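Local structure of glycerol dehydratase (Clostridium butyricum, 1R9D) at residues F451-L459 / Q549-G557; L639-S650 / G662-S670. The protein probably dehydrates glycerol to 3-hydroxypropionaldehyde without coenzyme B12, acting as a lyase of the glycyl radical enzyme family. All coordinates share one frame; numbering follows the deposited sequence.

Interaction 1: residues F451-L459 / Q549-G557; sequences FNLARIVEL and QGVGVANIG
Phe451 and Asn452 pair in parallel with Gly550 and Val551, and three backbone hydrogen bonds join the two segments. Phe451 N gives to Gln549 O at 2.6 Å, Val551 N to Phe451 O at 2.8 Å, and Leu453 N to Val551 O at 2.9 Å, the last as residues 453-459 turn into a helix. The dense part of the contact lies just beyond. Leu453 and Ile556 carry most of it: Ile556 CD1 presses on the backbone of the first helical turn, 3.3 Å from Ala454 N, and meets Leu453 CB at 3.6 Å. A first torsion of -84° sets Ile556 CG1 beside its backbone N, and a second of 50° bends CD1 over that turn. Leu453 CD1 reaches the other way, over the backbone of Gly550 and Gly552 to Val553 CG2 at 4.0 Å; Gly550, having no side chain, leaves the leucine branch room. Asn452 caps the helix by accepting from Arg455 N on OD1, the donor standing well above the carboxamide plane. Farther along, the contact thins. Val457 CG2 and Ile556 CG1 still touch at 3.9 Å as the two side chains slide past each other, but beyond them these two segments, their helical parts 453-459 and 553-557 inclined at 27°, do not touch. On that looser side Glu458 is partly exposed; its OE2 forms a salt bridge with Arg455 NH1, through a weak hydrogen bond, and accepts from Gly653 N, while Asp466 shares the arginine. Two neighbouring parallel strands, each passing at its C-terminal end into a helix, are typical of an alpha/beta barrel, consistent with the barrel of glycyl radical enzymes.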
# COMPACT_ATOMS: atom_id res chain seq x y z
N PHE A 451 19.93 -20.50 8.54
CA PHE A 451 21.25 -19.88 8.44
C PHE A 451 22.33 -20.92 8.71
O PHE A 451 22.29 -21.61 9.73
CB PHE A 451 21.33 -18.75 9.48
CG PHE A 451 22.55 -17.90 9.37
CD1 PHE A 451 22.52 -16.71 8.65
CD2 PHE A 451 23.72 -18.26 10.03
CE1 PHE A 451 23.64 -15.88 8.59
CE2 PHE A 451 24.85 -17.44 9.97
CZ PHE A 451 24.81 -16.25 9.26
N ASN A 452 23.29 -21.04 7.79
CA ASN A 452 24.36 -22.03 7.92
C ASN A 452 25.53 -21.51 8.77
O ASN A 452 26.38 -20.78 8.28
CB ASN A 452 24.88 -22.41 6.53
CG ASN A 452 25.81 -23.61 6.56
OD1 ASN A 452 26.51 -23.85 7.55
ND2 ASN A 452 25.84 -24.37 5.46
N LEU A 453 25.55 -21.91 10.03
CA LEU A 453 26.61 -21.49 10.95
C LEU A 453 27.99 -22.00 10.52
O LEU A 453 29.00 -21.31 10.71
CB LEU A 453 26.31 -21.98 12.36
CG LEU A 453 25.02 -21.49 13.01
CD1 LEU A 453 24.79 -22.29 14.29
CD2 LEU A 453 25.10 -19.99 13.30
N ALA A 454 28.03 -23.20 9.95
CA ALA A 454 29.30 -23.78 9.51
C ALA A 454 29.97 -22.96 8.41
O ALA A 454 31.20 -22.88 8.34
CB ALA A 454 29.08 -25.22 9.03
N ARG A 455 29.17 -22.36 7.53
CA ARG A 455 29.72 -21.54 6.45
C ARG A 455 30.42 -20.31 7.00
O ARG A 455 31.36 -19.81 6.40
CB ARG A 455 28.60 -21.12 5.50
CG ARG A 455 28.11 -22.25 4.61
CD ARG A 455 29.04 -22.43 3.42
NE ARG A 455 28.88 -21.33 2.48
CZ ARG A 455 29.77 -21.01 1.54
NH1 ARG A 455 30.88 -21.71 1.41
NH2 ARG A 455 29.54 -19.98 0.73
N ILE A 456 29.96 -19.82 8.15
CA ILE A 456 30.59 -18.65 8.76
C ILE A 456 32.00 -19.01 9.23
O ILE A 456 32.92 -18.19 9.16
CB ILE A 456 29.74 -18.11 9.95
CG1 ILE A 456 28.36 -17.68 9.45
CG2 ILE A 456 30.44 -16.93 10.61
CD1 ILE A 456 28.38 -16.59 8.38
N VAL A 457 32.18 -20.24 9.69
CA VAL A 457 33.51 -20.68 10.13
C VAL A 457 34.41 -20.76 8.90
O VAL A 457 35.56 -20.32 8.93
CB VAL A 457 33.47 -22.06 10.81
CG1 VAL A 457 34.89 -22.56 11.06
CG2 VAL A 457 32.72 -21.97 12.13
N GLU A 458 33.88 -21.31 7.81
CA GLU A 458 34.64 -21.44 6.56
C GLU A 458 35.05 -20.07 6.04
O GLU A 458 36.19 -19.87 5.60
CB GLU A 458 33.79 -22.18 5.52
CG GLU A 458 34.49 -22.41 4.18
CD GLU A 458 33.66 -23.25 3.21
OE1 GLU A 458 34.18 -23.58 2.13
OE2 GLU A 458 32.50 -23.59 3.53
N LEU A 459 34.13 -19.11 6.09
CA LEU A 459 34.42 -17.76 5.62
C LEU A 459 35.36 -17.01 6.55
O LEU A 459 36.02 -16.06 6.12
CB LEU A 459 33.12 -16.97 5.45
CG LEU A 459 32.26 -17.42 4.26
CD1 LEU A 459 30.93 -16.68 4.29
CD2 LEU A 459 32.99 -17.16 2.95
N GLN A 549 16.49 -19.48 11.85
CA GLN A 549 17.20 -20.61 12.47
C GLN A 549 18.68 -20.77 12.18
O GLN A 549 19.12 -20.63 11.04
CB GLN A 549 16.53 -21.92 12.05
CG GLN A 549 15.28 -22.29 12.81
CD GLN A 549 14.40 -21.10 13.07
OE1 GLN A 549 14.48 -20.47 14.12
NE2 GLN A 549 13.56 -20.76 12.09
N GLY A 550 19.44 -21.09 13.22
CA GLY A 550 20.86 -21.34 13.06
C GLY A 550 21.03 -22.85 12.92
O GLY A 550 20.42 -23.61 13.68
N VAL A 551 21.83 -23.28 11.95
CA VAL A 551 22.06 -24.70 11.71
C VAL A 551 23.56 -25.01 11.77
O VAL A 551 24.36 -24.32 11.15
CB VAL A 551 21.53 -25.11 10.32
CG1 VAL A 551 21.73 -26.61 10.10
CG2 VAL A 551 20.06 -24.73 10.20
N GLY A 552 23.92 -26.04 12.53
CA GLY A 552 25.31 -26.46 12.65
C GLY A 552 25.99 -26.19 13.98
O GLY A 552 27.21 -26.01 14.04
N VAL A 553 25.22 -26.18 15.07
CA VAL A 553 25.79 -25.90 16.39
C VAL A 553 26.94 -26.81 16.84
O VAL A 553 27.97 -26.31 17.31
CB VAL A 553 24.69 -25.91 17.49
CG1 VAL A 553 25.33 -25.65 18.86
CG2 VAL A 553 23.66 -24.83 17.20
N ALA A 554 26.80 -28.12 16.71
CA ALA A 554 27.87 -29.01 17.13
C ALA A 554 29.11 -28.82 16.25
O ALA A 554 30.24 -28.89 16.74
CB ALA A 554 27.42 -30.47 17.07
N ASN A 555 28.89 -28.56 14.97
CA ASN A 555 30.01 -28.35 14.05
C ASN A 555 30.81 -27.11 14.44
O ASN A 555 32.04 -27.10 14.35
CB ASN A 555 29.51 -28.23 12.61
CG ASN A 555 28.71 -29.45 12.16
OD1 ASN A 555 27.49 -29.48 12.27
ND2 ASN A 555 29.41 -30.47 11.68
N ILE A 556 30.11 -26.06 14.88
CA ILE A 556 30.79 -24.83 15.28
C ILE A 556 31.57 -25.01 16.58
O ILE A 556 32.71 -24.55 16.69
CB ILE A 556 29.78 -23.66 15.43
CG1 ILE A 556 29.54 -23.01 14.06
CG2 ILE A 556 30.32 -22.59 16.38
CD1 ILE A 556 29.19 -23.99 12.97
N GLY A 557 30.97 -25.67 17.56
CA GLY A 557 31.66 -25.89 18.82
C GLY A 557 32.91 -26.73 18.62
O GLY A 557 34.00 -26.38 19.10

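Interaction 2: residues L639-S650 / G662-S670; sequences LYPSSINVYFGS and GQPLADGVS
The carboxamide of Asn645 meets Leu665 in its own plane, ND2 giving a nearly straight hydrogen bond to Leu665 O at 3.0 Å; Asp778 OD1 of helix 773-781 is a second partner of the same nitrogen. The Phe648 ring carries Ile644 CD1 on one face, 3.6 Å above the plane and offset toward the rim, while its CB, not the ring, touches Leu665 CD1 at 3.8 Å. CG and CD of the puckered Pro641 ring lie against the backbone of Asp667 and Gly668, with CD 3.3 Å from Gly668 N. Asn645 also acts through its backbone: Leu665 N donates to Asn645 O at 3.0 Å with an angle of 177°, and the helical bond from Gly649 N reaches that oxygen from the opposite face of its plane. A chi1 of 60° tucks the Asn645 side chain between its backbone N and carbonyl, bringing ND2 to the same residue that its O holds. The short helix 644-650, entered through a type II' turn at Pro641 to Ile644, is thereby fastened to the extended loop 662-670, whose residues from Leu665 onward fall in the glycine radical family region; that loop has its own type II' turn from Asp667 to Ser670. At the other end of the helix Gly649 packs very closely, its CA 3.0 Å from Gln663 O. Near the partly exposed margin, a water donates to Val646 O and Gly662 O, 2.8 Å from each. Leu639 and Val669 cross at about a right angle, CB to CG1 at 3.9 Å, while Tyr640, hydrogen-bonded through OH to His446 O, stands close to a bound glycerol.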
# COMPACT_ATOMS: atom_id res chain seq x y z
N LEU A 639 17.22 -22.64 16.92
CA LEU A 639 18.30 -23.55 16.54
C LEU A 639 17.71 -24.92 16.21
O LEU A 639 17.76 -25.84 17.03
CB LEU A 639 19.32 -23.67 17.69
CG LEU A 639 20.05 -22.39 18.13
CD1 LEU A 639 20.76 -22.64 19.44
CD2 LEU A 639 21.03 -21.93 17.05
N TYR A 640 17.12 -25.05 15.03
CA TYR A 640 16.53 -26.31 14.57
C TYR A 640 16.76 -26.39 13.06
O TYR A 640 16.92 -25.37 12.40
CB TYR A 640 15.05 -26.42 14.96
CG TYR A 640 14.10 -25.44 14.30
CD1 TYR A 640 13.61 -25.67 13.02
CD2 TYR A 640 13.62 -24.33 15.00
CE1 TYR A 640 12.67 -24.82 12.44
CE2 TYR A 640 12.68 -23.47 14.44
CZ TYR A 640 12.21 -23.72 13.16
OH TYR A 640 11.27 -22.87 12.62
N PRO A 641 16.75 -27.61 12.48
CA PRO A 641 17.02 -27.64 11.04
C PRO A 641 16.03 -28.27 10.07
O PRO A 641 16.30 -28.24 8.86
CB PRO A 641 18.31 -28.42 11.00
CG PRO A 641 17.96 -29.57 11.95
CD PRO A 641 17.12 -28.91 13.08
N SER A 642 14.94 -28.84 10.55
CA SER A 642 14.03 -29.54 9.65
C SER A 642 14.95 -30.60 9.01
O SER A 642 15.59 -31.36 9.74
CB SER A 642 13.46 -28.61 8.58
OG SER A 642 12.44 -29.27 7.85
N SER A 643 15.03 -30.66 7.68
CA SER A 643 15.93 -31.63 7.05
C SER A 643 17.07 -30.94 6.30
O SER A 643 17.82 -31.59 5.57
CB SER A 643 15.15 -32.55 6.08
OG SER A 643 14.57 -31.83 5.00
N ILE A 644 17.22 -29.64 6.51
CA ILE A 644 18.23 -28.86 5.80
C ILE A 644 19.69 -29.08 6.18
O ILE A 644 20.58 -28.65 5.45
CB ILE A 644 17.91 -27.34 5.86
CG1 ILE A 644 18.52 -26.63 4.65
CG2 ILE A 644 18.48 -26.73 7.14
CD1 ILE A 644 18.07 -25.18 4.49
N ASN A 645 19.95 -29.74 7.30
CA ASN A 645 21.34 -29.97 7.71
C ASN A 645 22.09 -30.81 6.67
O ASN A 645 23.31 -30.69 6.53
CB ASN A 645 21.41 -30.63 9.09
CG ASN A 645 20.72 -31.98 9.14
OD1 ASN A 645 19.50 -32.08 8.95
ND2 ASN A 645 21.49 -33.02 9.40
N VAL A 646 21.37 -31.66 5.95
CA VAL A 646 22.00 -32.49 4.92
C VAL A 646 22.32 -31.60 3.72
O VAL A 646 23.45 -31.57 3.25
CB VAL A 646 21.06 -33.64 4.49
CG1 VAL A 646 21.68 -34.41 3.33
CG2 VAL A 646 20.82 -34.57 5.67
N TYR A 647 21.33 -30.85 3.25
CA TYR A 647 21.53 -29.94 2.12
C TYR A 647 22.60 -28.89 2.40
O TYR A 647 23.47 -28.64 1.57
CB TYR A 647 20.22 -29.24 1.75
CG TYR A 647 20.37 -28.27 0.60
CD1 TYR A 647 20.79 -28.71 -0.65
CD2 TYR A 647 20.08 -26.91 0.76
CE1 TYR A 647 20.93 -27.82 -1.72
CE2 TYR A 647 20.21 -26.02 -0.30
CZ TYR A 647 20.63 -26.49 -1.54
OH TYR A 647 20.76 -25.61 -2.60
N PHE A 648 22.53 -28.26 3.57
CA PHE A 648 23.52 -27.25 3.94
C PHE A 648 24.91 -27.88 3.94
O PHE A 648 25.89 -27.27 3.51
CB PHE A 648 23.22 -26.67 5.33
CG PHE A 648 22.40 -25.39 5.32
CD1 PHE A 648 22.01 -24.79 6.52
CD2 PHE A 648 22.03 -24.78 4.12
CE1 PHE A 648 21.28 -23.59 6.53
CE2 PHE A 648 21.29 -23.59 4.12
CZ PHE A 648 20.91 -23.00 5.32
N GLY A 649 24.99 -29.12 4.43
CA GLY A 649 26.27 -29.81 4.47
C GLY A 649 26.88 -30.01 3.09
O GLY A 649 28.10 -29.90 2.92
N SER A 650 26.04 -30.28 2.10
CA SER A 650 26.51 -30.49 0.74
C SER A 650 27.09 -29.21 0.13
O SER A 650 27.86 -29.27 -0.82
CB SER A 650 25.36 -30.98 -0.15
OG SER A 650 24.50 -29.91 -0.52
N GLY A 662 31.13 -31.40 1.86
CA GLY A 662 29.90 -31.99 1.37
C GLY A 662 29.13 -32.89 2.32
O GLY A 662 28.03 -33.32 1.99
N GLN A 663 29.70 -33.18 3.48
CA GLN A 663 29.03 -34.03 4.46
C GLN A 663 27.96 -33.27 5.24
O GLN A 663 28.04 -32.06 5.40
CB GLN A 663 30.06 -34.63 5.43
CG GLN A 663 31.00 -35.62 4.75
CD GLN A 663 30.27 -36.83 4.24
OE1 GLN A 663 29.73 -37.62 5.02
NE2 GLN A 663 30.23 -36.99 2.92
N PRO A 664 26.94 -33.98 5.74
CA PRO A 664 25.86 -33.34 6.50
C PRO A 664 26.36 -32.61 7.73
O PRO A 664 27.39 -32.96 8.30
CB PRO A 664 24.96 -34.51 6.89
CG PRO A 664 25.18 -35.50 5.78
CD PRO A 664 26.67 -35.42 5.57
N LEU A 665 25.63 -31.58 8.14
CA LEU A 665 25.96 -30.84 9.35
C LEU A 665 25.14 -31.54 10.43
O LEU A 665 24.30 -32.40 10.12
CB LEU A 665 25.52 -29.38 9.24
CG LEU A 665 26.16 -28.52 8.16
CD1 LEU A 665 25.61 -27.10 8.25
CD2 LEU A 665 27.67 -28.52 8.33
N ALA A 666 25.37 -31.20 11.69
CA ALA A 666 24.62 -31.79 12.79
C ALA A 666 23.20 -31.21 12.81
O ALA A 666 22.97 -30.10 12.33
CB ALA A 666 25.32 -31.49 14.11
N ASP A 667 22.27 -31.97 13.37
CA ASP A 667 20.86 -31.57 13.45
C ASP A 667 20.52 -30.86 14.76
O ASP A 667 20.78 -31.38 15.84
CB ASP A 667 19.97 -32.80 13.27
CG ASP A 667 20.37 -33.95 14.20
OD1 ASP A 667 19.60 -34.26 15.12
OD2 ASP A 667 21.46 -34.52 14.00
N GLY A 668 19.95 -29.66 14.67
CA GLY A 668 19.58 -28.91 15.86
C GLY A 668 20.77 -28.67 16.78
O GLY A 668 21.83 -28.26 16.32
N VAL A 669 20.59 -28.92 18.07
CA VAL A 669 21.67 -28.75 19.03
C VAL A 669 22.23 -30.11 19.45
O VAL A 669 22.93 -30.22 20.46
CB VAL A 669 21.20 -27.97 20.28
CG1 VAL A 669 20.83 -26.55 19.87
CG2 VAL A 669 20.02 -28.68 20.94
N SER A 670 21.92 -31.14 18.66
CA SER A 670 22.39 -32.50 18.95
C SER A 670 23.87 -32.65 18.59
O SER A 670 24.36 -32.02 17.67
CB SER A 670 21.59 -33.52 18.12
OG SER A 670 20.20 -33.29 18.18
O HOH W 1 25.42 -33.56 2.98

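The centres of the two interactions lie about 9 Å apart, on the same side of the chain's centre. Along the chain they come in series: interaction 1 joins strands 449-452 and 543-551 to each other, together with the starts of the helices that follow them, and interaction 2 opens only afterwards. They touch directly. Asn555 OD1 probably accepts a hydrogen bond from Ala666 N at 2.8 Å, and Phe648 packs against Asn452 and Val551, so helix 644-650 lies over the strand pair. The side chain of Tyr640 lies about 3 Å from the bound glycerol and that of Gln549 about 6 Å. The pair thus probably ties the barrel strands to the family region that holds Gly763, predicted to carry the radical, which is not present in this structure.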